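Local coordinates for 16S rRNA processing protein (Pseudomonas aeruginosa, PDB 2F1L), which probably serves as an accessory factor in the late assembly of the 30S ribosomal subunit and in efficient processing of 16S rRNA, at residues E35-S40 and G74-A79. Sequence-based numbering, arbitrary orientation.
Sequences EVKVYS and GKVLAA
Val36 N donates to Ala79 O at 2.9 Å, nearly straight (165°) and in the carbonyl plane, and the CA-H of Glu35 adds a weak, bent contact to the same oxygen. Val36 O returns the bond to Ala79 N at 3.0 Å and also receives the CA-H of Ala78. Two residues along, Val38 and Leu77 form a second hydrogen-bonded pair. Here Leu77 N points almost straight at Val38 O, whereas Val38 N, tilted 23° from the plane of Leu77 C=O, makes a more bent bond. Between these two pairs lies the non-hydrogen-bonded pair Lys37 and Ala78. The ladder belongs to the curled antiparallel sheet forming the beta-barrel of the RimM N-terminal domain; strand 20-27 pairs with the other edge of 35-40, and 61-73 with that of 76-81. Val36, Val38, Leu77 and Ala79 turn to one buried face, where apolar side chains forfeit no polar bonds: Val36 CG2 rests 4.0 Å from Ala79 CB. Leu77 CD1 reaches the aliphatic CB of Ser40 at 3.7 Å, while Ser40 OG bonds to Thr42 and Leu45. Just past the last bridged pair, Val76 CG1, anti to its carbonyl carbon (chi1 -64°), lies 3.5 Å from Tyr39 CE1. Tyrosine suits this place, offering Val76 a ring edge and Phe187 of the second subunit a stacking face and a hydroxyl. The small methyl of Ala78 lets Glu35 OE1 lie 3.6 Å from Ala78 CB, where a water bonded to OE1 links weakly to Ala78 O.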
loop_
_atom_site.group_PDB
_atom_site.type_symbol
_atom_site.label_atom_id
_atom_site.label_comp_id
_atom_site.label_asym_id
_atom_site.label_seq_id
_atom_site.Cartn_x
_atom_site.Cartn_y
_atom_site.Cartn_z
ATOM N N GLU A 35 11.165 20.792 -15.116
ATOM C CA GLU A 35 10.257 19.919 -14.366
ATOM C C GLU A 35 10.987 19.332 -13.178
ATOM O O GLU A 35 12.238 19.237 -13.159
ATOM C CB GLU A 35 9.662 18.819 -15.244
ATOM C CG GLU A 35 8.708 19.414 -16.323
ATOM C CD GLU A 35 8.035 18.389 -17.241
ATOM O OE1 GLU A 35 8.141 17.165 -17.014
ATOM O OE2 GLU A 35 7.362 18.817 -18.191
ATOM N N VAL A 36 10.190 18.946 -12.178
ATOM C CA VAL A 36 10.713 18.307 -10.990
ATOM C C VAL A 36 10.168 16.867 -10.861
ATOM O O VAL A 36 9.107 16.507 -11.408
ATOM C CB VAL A 36 10.370 19.115 -9.724
ATOM C CG1 VAL A 36 11.093 20.452 -9.710
ATOM C CG2 VAL A 36 8.870 19.358 -9.592
ATOM N N LYS A 37 10.908 16.049 -10.124
ATOM C CA LYS A 37 10.538 14.682 -9.857
ATOM C C LYS A 37 9.950 14.664 -8.445
ATOM O O LYS A 37 10.471 15.275 -7.525
ATOM C CB LYS A 37 11.757 13.798 -9.962
ATOM C CG LYS A 37 11.481 12.307 -10.003
ATOM C CD LYS A 37 12.651 11.546 -9.413
ATOM C CE LYS A 37 13.028 10.263 -10.157
ATOM N NZ LYS A 37 13.843 9.463 -9.196
ATOM N N VAL A 38 8.836 13.973 -8.326
ATOM C CA VAL A 38 7.935 14.089 -7.204
ATOM C C VAL A 38 7.474 12.693 -6.821
ATOM O O VAL A 38 7.080 11.910 -7.680
ATOM C CB VAL A 38 6.724 14.971 -7.605
ATOM C CG1 VAL A 38 5.581 14.801 -6.665
ATOM C CG2 VAL A 38 7.142 16.440 -7.618
ATOM N N TYR A 39 7.570 12.361 -5.539
ATOM C CA TYR A 39 6.900 11.189 -5.053
ATOM C C TYR A 39 5.482 11.631 -4.656
ATOM O O TYR A 39 5.291 12.739 -4.121
ATOM C CB TYR A 39 7.634 10.577 -3.854
ATOM C CG TYR A 39 8.970 9.899 -4.125
ATOM C CD1 TYR A 39 9.178 9.131 -5.241
ATOM C CD2 TYR A 39 9.996 9.961 -3.187
ATOM C CE1 TYR A 39 10.392 8.466 -5.446
ATOM C CE2 TYR A 39 11.200 9.308 -3.379
ATOM C CZ TYR A 39 11.398 8.567 -4.520
ATOM O OH TYR A 39 12.605 7.925 -4.743
ATOM N N SER A 40 4.483 10.796 -4.937
ATOM C CA SER A 40 3.103 11.123 -4.555
ATOM C C SER A 40 2.621 10.261 -3.412
ATOM O O SER A 40 2.873 9.083 -3.415
ATOM C CB SER A 40 2.169 10.909 -5.725
ATOM O OG SER A 40 0.834 10.914 -5.284
ATOM N N GLY A 74 6.335 5.638 -14.525
ATOM C CA GLY A 74 6.403 4.499 -13.636
ATOM C C GLY A 74 5.593 4.820 -12.413
ATOM O O GLY A 74 4.381 5.086 -12.514
ATOM N N LYS A 75 6.268 4.870 -11.272
ATOM C CA LYS A 75 5.587 5.186 -10.027
ATOM C C LYS A 75 6.048 6.518 -9.442
ATOM O O LYS A 75 5.645 6.870 -8.376
ATOM C CB LYS A 75 5.774 4.054 -9.035
ATOM C CG LYS A 75 5.134 2.723 -9.479
ATOM C CD LYS A 75 3.643 2.726 -9.286
ATOM C CE LYS A 75 3.243 2.411 -7.849
ATOM N NZ LYS A 75 3.710 1.024 -7.469
ATOM N N VAL A 76 6.873 7.279 -10.143
ATOM C CA VAL A 76 7.116 8.666 -9.735
ATOM C C VAL A 76 6.434 9.602 -10.685
ATOM O O VAL A 76 6.035 9.188 -11.780
ATOM C CB VAL A 76 8.588 9.045 -9.771
ATOM C CG1 VAL A 76 9.387 8.206 -8.745
ATOM C CG2 VAL A 76 9.166 8.896 -11.204
ATOM N N LEU A 77 6.347 10.874 -10.304
ATOM C CA LEU A 77 5.730 11.853 -11.146
ATOM C C LEU A 77 6.739 12.883 -11.615
ATOM O O LEU A 77 7.705 13.156 -10.909
ATOM C CB LEU A 77 4.660 12.588 -10.386
ATOM C CG LEU A 77 3.310 11.903 -10.265
ATOM C CD1 LEU A 77 3.413 10.791 -9.258
ATOM C CD2 LEU A 77 2.247 12.913 -9.783
ATOM N N ALA A 78 6.471 13.482 -12.778
ATOM C CA ALA A 78 7.134 14.725 -13.215
ATOM C C ALA A 78 6.102 15.846 -13.258
ATOM O O ALA A 78 4.992 15.687 -13.775
ATOM C CB ALA A 78 7.796 14.559 -14.583
ATOM N N ALA A 79 6.489 16.982 -12.719
ATOM C CA ALA A 79 5.586 18.089 -12.530
ATOM C C ALA A 79 6.225 19.355 -13.073
ATOM O O ALA A 79 7.410 19.572 -12.855
ATOM C CB ALA A 79 5.318 18.252 -11.076
HETATM O O HOH W 1 5.294 16.395 -17.064
#